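Local coordinates for protein dihydrodipicolinate synthase (Bacillus anthracis, PDB 1XKY) that probably catalyses, as a lyase of lysine biosynthesis with a TIM-barrel fold, the condensation of pyruvate with aspartate semialdehyde on the route to dihydrodipicolinate, at residues D98-A103 with K131-S136; L113-Y118 with E124-H129. All blocks are in the same frame, centred on the assembly; numbering follows the deposited sequence.

Interaction 1 of 2, residues D98-A103 with K131-S136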
loop_
_atom_site.group_PDB
_atom_site.type_symbol
_atom_site.label_atom_id
_atom_site.label_comp_id
_atom_site.label_asym_id
_atom_site.label_seq_id
_atom_site.Cartn_x
_atom_site.Cartn_y
_atom_site.Cartn_z
ATOM N N ASP A 98 -35.112 1.414 -2.126
ATOM C CA ASP A 98 -36.035 2.477 -2.517
ATOM C C ASP A 98 -35.697 3.045 -3.900
ATOM O O ASP A 98 -36.555 3.098 -4.778
ATOM C CB ASP A 98 -36.042 3.612 -1.500
ATOM C CG ASP A 98 -37.140 4.623 -1.776
ATOM O OD1 ASP A 98 -38.331 4.262 -1.650
ATOM O OD2 ASP A 98 -36.812 5.778 -2.139
ATOM N N LEU A 99 -34.452 3.479 -4.086
ATOM C CA LEU A 99 -34.055 4.111 -5.351
ATOM C C LEU A 99 -34.122 3.120 -6.516
ATOM O O LEU A 99 -34.425 3.492 -7.647
ATOM C CB LEU A 99 -32.655 4.723 -5.239
ATOM C CG LEU A 99 -32.146 5.562 -6.411
ATOM C CD1 LEU A 99 -33.092 6.734 -6.719
ATOM C CD2 LEU A 99 -30.764 6.066 -6.112
ATOM N N THR A 100 -33.851 1.853 -6.229
ATOM C CA THR A 100 -33.914 0.804 -7.240
ATOM C C THR A 100 -35.353 0.643 -7.751
ATOM O O THR A 100 -35.566 0.521 -8.964
ATOM C CB THR A 100 -33.315 -0.513 -6.707
ATOM O OG1 THR A 100 -31.907 -0.327 -6.468
ATOM C CG2 THR A 100 -33.501 -1.655 -7.690
ATOM N N LYS A 101 -36.322 0.685 -6.831
ATOM C CA LYS A 101 -37.751 0.659 -7.183
ATOM C C LYS A 101 -38.106 1.839 -8.066
ATOM O O LYS A 101 -38.758 1.676 -9.083
ATOM C CB LYS A 101 -38.653 0.719 -5.943
ATOM C CG LYS A 101 -38.431 -0.361 -4.892
ATOM C CD LYS A 101 -39.196 -1.636 -5.164
ATOM C CE LYS A 101 -38.976 -2.660 -4.055
ATOM N NZ LYS A 101 -39.429 -2.169 -2.723
ATOM N N LYS A 102 -37.685 3.030 -7.653
ATOM C CA LYS A 102 -37.965 4.245 -8.402
ATOM C C LYS A 102 -37.374 4.211 -9.815
ATOM O O LYS A 102 -38.053 4.563 -10.778
ATOM C CB LYS A 102 -37.487 5.478 -7.630
ATOM C CG LYS A 102 -38.378 5.828 -6.444
ATOM C CD LYS A 102 -37.631 6.621 -5.398
ATOM C CE LYS A 102 -38.564 7.379 -4.476
ATOM N NZ LYS A 102 -39.675 6.514 -3.980
ATOM N N ALA A 103 -36.124 3.775 -9.941
ATOM C CA ALA A 103 -35.511 3.586 -11.261
ATOM C C ALA A 103 -36.291 2.568 -12.102
ATOM O O ALA A 103 -36.527 2.791 -13.289
ATOM C CB ALA A 103 -34.059 3.161 -11.129
ATOM N N LYS A 131 -27.783 -9.048 -2.450
ATOM C CA LYS A 131 -28.891 -10.004 -2.525
ATOM C C LYS A 131 -30.242 -9.338 -2.265
ATOM O O LYS A 131 -31.196 -9.553 -3.017
ATOM C CB LYS A 131 -28.661 -11.161 -1.540
ATOM C CG LYS A 131 -29.772 -12.217 -1.520
ATOM C CD LYS A 131 -29.338 -13.428 -0.725
ATOM C CE LYS A 131 -30.389 -14.521 -0.738
ATOM N NZ LYS A 131 -31.529 -14.176 0.141
ATOM N N ALA A 132 -30.316 -8.531 -1.209
ATOM C CA ALA A 132 -31.555 -7.838 -0.846
ATOM C C ALA A 132 -32.021 -6.828 -1.901
ATOM O O ALA A 132 -33.218 -6.715 -2.170
ATOM C CB ALA A 132 -31.397 -7.143 0.503
ATOM N N ILE A 133 -31.083 -6.082 -2.483
ATOM C CA ILE A 133 -31.426 -5.099 -3.515
ATOM C C ILE A 133 -31.892 -5.831 -4.770
ATOM O O ILE A 133 -32.936 -5.499 -5.331
ATOM C CB ILE A 133 -30.251 -4.139 -3.846
ATOM C CG1 ILE A 133 -29.807 -3.376 -2.599
ATOM C CG2 ILE A 133 -30.648 -3.139 -4.966
ATOM C CD1 ILE A 133 -28.382 -2.866 -2.686
ATOM N N ALA A 134 -31.135 -6.847 -5.180
ATOM C CA ALA A 134 -31.469 -7.641 -6.371
ATOM C C ALA A 134 -32.863 -8.277 -6.264
ATOM O O ALA A 134 -33.625 -8.277 -7.230
ATOM C CB ALA A 134 -30.412 -8.712 -6.604
ATOM N N GLU A 135 -33.174 -8.815 -5.082
ATOM C CA GLU A 135 -34.494 -9.402 -4.786
ATOM C C GLU A 135 -35.654 -8.424 -4.934
ATOM O O GLU A 135 -36.791 -8.829 -5.154
ATOM C CB GLU A 135 -34.522 -9.953 -3.359
ATOM C CG GLU A 135 -33.963 -11.341 -3.244
ATOM C CD GLU A 135 -33.869 -11.849 -1.819
ATOM O OE1 GLU A 135 -34.100 -11.062 -0.869
ATOM O OE2 GLU A 135 -33.549 -13.049 -1.655
ATOM N N SER A 136 -35.358 -7.139 -4.783
ATOM C CA SER A 136 -36.365 -6.100 -4.777
ATOM C C SER A 136 -36.764 -5.656 -6.185
ATOM O O SER A 136 -37.706 -4.892 -6.340
ATOM C CB SER A 136 -35.849 -4.902 -3.967
ATOM O OG SER A 136 -34.990 -4.091 -4.743
#
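T100 and I133 meet where two neighbouring outer helices of the barrel come side by side, an example of helix packing through a few small and branched side chains. The methyl CG2 of I133 lies 3.4 Å from T100 OG1, and the two side chains cross at about a right angle. T100 turns its other branch toward S136: its CG2 reaches S136 OG at 4.1 Å. The third touch is made by K101. Its chain bends at chi2 (-86°), which brings the end of the chain over to S136, with CE 3.4 Å from the backbone O of S136 and 3.8 Å from S136 CB.

No hydrogen bond or salt bridge joins the two segments, and the hydroxyls of S136 and T100 are each bonded on their own side of the contact. S136 OG sits between its own backbone N and carbonyl carbon (chi1 81°) and from there donates to I133 O at 2.6 Å, in the carbonyl plane and on a lone pair. The same oxygen also accepts S136 N at 3.0 Å, so two donors of one residue grip it, which holds the serine hydroxyl against the backbone. The hydroxyl of T100 is likewise tied to S96 O, one turn earlier in its helix, and to T88 OG1.

Among the secondary structures of the barrel, the contact joins helix 93-105 to helix 123-135, with I133 and S136 also leaning on I97 of the former. On its other flank helix 93-105 packs through L99 against helix 64-78, so three successive outer helices run side by side round the strands.

Interaction 2 of 2, residues L113-Y118 with E124-H129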
loop_
_atom_site.group_PDB
_atom_site.type_symbol
_atom_site.label_atom_id
_atom_site.label_comp_id
_atom_site.label_asym_id
_atom_site.label_seq_id
_atom_site.Cartn_x
_atom_site.Cartn_y
_atom_site.Cartn_z
ATOM N N LEU A 113 -24.945 -1.500 -8.924
ATOM C CA LEU A 113 -24.827 -1.501 -7.463
ATOM C C LEU A 113 -23.354 -1.535 -7.035
ATOM O O LEU A 113 -22.669 -2.549 -7.193
ATOM C CB LEU A 113 -25.570 -2.718 -6.885
ATOM C CG LEU A 113 -27.055 -2.876 -7.260
ATOM C CD1 LEU A 113 -27.637 -4.106 -6.577
ATOM C CD2 LEU A 113 -27.871 -1.647 -6.890
ATOM N N VAL A 114 -22.883 -0.418 -6.487
ATOM C CA VAL A 114 -21.508 -0.281 -6.034
ATOM C C VAL A 114 -21.277 -0.953 -4.671
ATOM O O VAL A 114 -22.174 -1.003 -3.838
ATOM C CB VAL A 114 -21.099 1.233 -5.988
ATOM C CG1 VAL A 114 -21.749 1.952 -4.800
ATOM C CG2 VAL A 114 -19.588 1.390 -5.982
ATOM N N ALA A 115 -20.074 -1.491 -4.464
ATOM C CA ALA A 115 -19.641 -1.885 -3.122
ATOM C C ALA A 115 -19.818 -0.692 -2.175
ATOM O O ALA A 115 -19.296 0.394 -2.452
ATOM C CB ALA A 115 -18.174 -2.331 -3.147
ATOM N N PRO A 116 -20.587 -0.862 -1.082
ATOM C CA PRO A 116 -20.738 0.227 -0.119
ATOM C C PRO A 116 -19.411 0.858 0.287
ATOM O O PRO A 116 -18.475 0.159 0.701
ATOM C CB PRO A 116 -21.406 -0.452 1.076
ATOM C CG PRO A 116 -22.240 -1.495 0.459
ATOM C CD PRO A 116 -21.380 -2.032 -0.680
ATOM N N TYR A 117 -19.372 2.178 0.153
ATOM C CA TYR A 117 -18.242 3.015 0.528
ATOM C C TYR A 117 -18.428 3.525 1.953
ATOM O O TYR A 117 -19.534 3.518 2.483
ATOM C CB TYR A 117 -18.157 4.227 -0.419
ATOM C CG TYR A 117 -19.521 4.811 -0.720
ATOM C CD1 TYR A 117 -20.244 4.399 -1.835
ATOM C CD2 TYR A 117 -20.110 5.739 0.139
ATOM C CE1 TYR A 117 -21.506 4.902 -2.093
ATOM C CE2 TYR A 117 -21.376 6.253 -0.116
ATOM C CZ TYR A 117 -22.062 5.827 -1.237
ATOM O OH TYR A 117 -23.310 6.325 -1.498
ATOM N N TYR A 118 -17.330 3.979 2.553
ATOM C CA TYR A 118 -17.332 4.651 3.858
ATOM C C TYR A 118 -17.542 3.726 5.068
ATOM O O TYR A 118 -16.745 3.778 6.002
ATOM C CB TYR A 118 -18.319 5.840 3.876
ATOM C CG TYR A 118 -18.186 6.755 5.076
ATOM C CD1 TYR A 118 -16.955 7.338 5.413
ATOM C CD2 TYR A 118 -19.294 7.058 5.864
ATOM C CE1 TYR A 118 -16.837 8.182 6.519
ATOM C CE2 TYR A 118 -19.190 7.900 6.969
ATOM C CZ TYR A 118 -17.958 8.454 7.295
ATOM O OH TYR A 118 -17.865 9.292 8.380
ATOM N N GLU A 124 -19.721 -10.968 3.791
ATOM C CA GLU A 124 -21.083 -11.455 4.020
ATOM C C GLU A 124 -22.074 -10.287 4.108
ATOM O O GLU A 124 -23.208 -10.418 3.662
ATOM C CB GLU A 124 -21.141 -12.345 5.266
ATOM C CG GLU A 124 -22.522 -12.912 5.630
ATOM C CD GLU A 124 -23.102 -13.870 4.609
ATOM O OE1 GLU A 124 -22.368 -14.362 3.729
ATOM O OE2 GLU A 124 -24.313 -14.145 4.695
ATOM N N GLY A 125 -21.644 -9.155 4.668
ATOM C CA GLY A 125 -22.470 -7.937 4.679
ATOM C C GLY A 125 -22.834 -7.510 3.266
ATOM O O GLY A 125 -24.010 -7.267 2.952
ATOM N N MET A 126 -21.823 -7.466 2.404
ATOM C CA MET A 126 -22.020 -7.095 1.016
ATOM C C MET A 126 -22.874 -8.118 0.284
ATOM O O MET A 126 -23.727 -7.752 -0.514
ATOM C CB MET A 126 -20.680 -6.910 0.305
ATOM C CG MET A 126 -20.002 -5.617 0.693
ATOM S SD MET A 126 -18.606 -5.238 -0.363
ATOM C CE MET A 126 -17.315 -6.206 0.412
ATOM N N TYR A 127 -22.656 -9.395 0.573
ATOM C CA TYR A 127 -23.496 -10.436 0.007
ATOM C C TYR A 127 -24.982 -10.195 0.334
ATOM O O TYR A 127 -25.834 -10.206 -0.562
ATOM C CB TYR A 127 -23.042 -11.828 0.469
ATOM C CG TYR A 127 -23.960 -12.882 -0.057
ATOM C CD1 TYR A 127 -23.804 -13.375 -1.348
ATOM C CD2 TYR A 127 -25.036 -13.334 0.701
ATOM C CE1 TYR A 127 -24.690 -14.320 -1.860
ATOM C CE2 TYR A 127 -25.913 -14.272 0.206
ATOM C CZ TYR A 127 -25.732 -14.767 -1.073
ATOM O OH TYR A 127 -26.605 -15.702 -1.573
ATOM N N GLN A 128 -25.291 -9.965 1.609
ATOM C CA GLN A 128 -26.672 -9.706 2.017
ATOM C C GLN A 128 -27.216 -8.399 1.434
ATOM O O GLN A 128 -28.392 -8.300 1.086
ATOM C CB GLN A 128 -26.792 -9.698 3.541
ATOM C CG GLN A 128 -26.477 -11.037 4.204
ATOM C CD GLN A 128 -27.397 -12.190 3.785
ATOM O OE1 GLN A 128 -26.981 -13.356 3.808
ATOM N NE2 GLN A 128 -28.637 -11.877 3.404
ATOM N N HIS A 129 -26.341 -7.407 1.311
ATOM C CA HIS A 129 -26.698 -6.103 0.747
ATOM C C HIS A 129 -27.154 -6.256 -0.703
ATOM O O HIS A 129 -28.265 -5.860 -1.052
ATOM C CB HIS A 129 -25.483 -5.169 0.888
ATOM C CG HIS A 129 -25.558 -3.898 0.098
ATOM N ND1 HIS A 129 -26.181 -2.761 0.570
ATOM C CD2 HIS A 129 -25.013 -3.563 -1.097
ATOM C CE1 HIS A 129 -26.035 -1.787 -0.316
ATOM N NE2 HIS A 129 -25.335 -2.250 -1.337
HETATM O O HOH W 1 -24.747 -0.458 -3.465
#
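P116 and H129 face each other in a CH-pi contact, a compact case of a proline ring laid on an aromatic one. The two side chains come from opposite directions, and P116 CG stands almost above the middle of the imidazole, 3.8 Å from its centroid and 14° off the ring normal. H129 CG is anti to the backbone N (chi1 167°), which sends the ring out from the helix toward the proline.

Polar contact between the segments runs through one water. It donates to V114 O at 2.7 Å and is hydrogen-bonded to H129 NE2 at 2.8 Å, in the plane of the imidazole at its edge, so the proline and the water use different sides of the ring. At the other nitrogen, ND1 is hydrogen-bonded to T93 OG1. With partners at both nitrogens and P116 over a face, the rotation of the ring is well defined.

Apolar packing completes the interface one turn earlier in the helix. M126 lays its thioether beside the backbone turn that follows the strand: CG is 4.1 Å from P116 CD, while SD touches A115 CB at 4.0 Å.

Farther along the same loop, Y117 and Y118 stack with Y118 and Y117 of the second subunit. The contact belongs to the beta-alpha-beta unit formed by strand 110-114, helix 123-135 and strand 141-145, and brings the loop leaving the first strand against the first half of the helix. Strand 141-145 runs alongside, bonded through its backbone to L113 and A115.

How the interactions relate
The two contacts lie about 13 Å apart, centre to centre, on the same side of the chain's centre, and share helix 123-135: interaction 2 uses its early turns and interaction 1 its later part. Along the chain the order is helix 93-105, strand 110-114, then helix 123-135, so both segments of interaction 2 fall between those of interaction 1. They touch through L113, whose CD1 lies 3.5 Å from I133 CG2. Together they illustrate how a TIM barrel is layered: one helix is packed beside its neighbour and inward on the strand before it, while the loop after that strand continues to the interface with the second subunit.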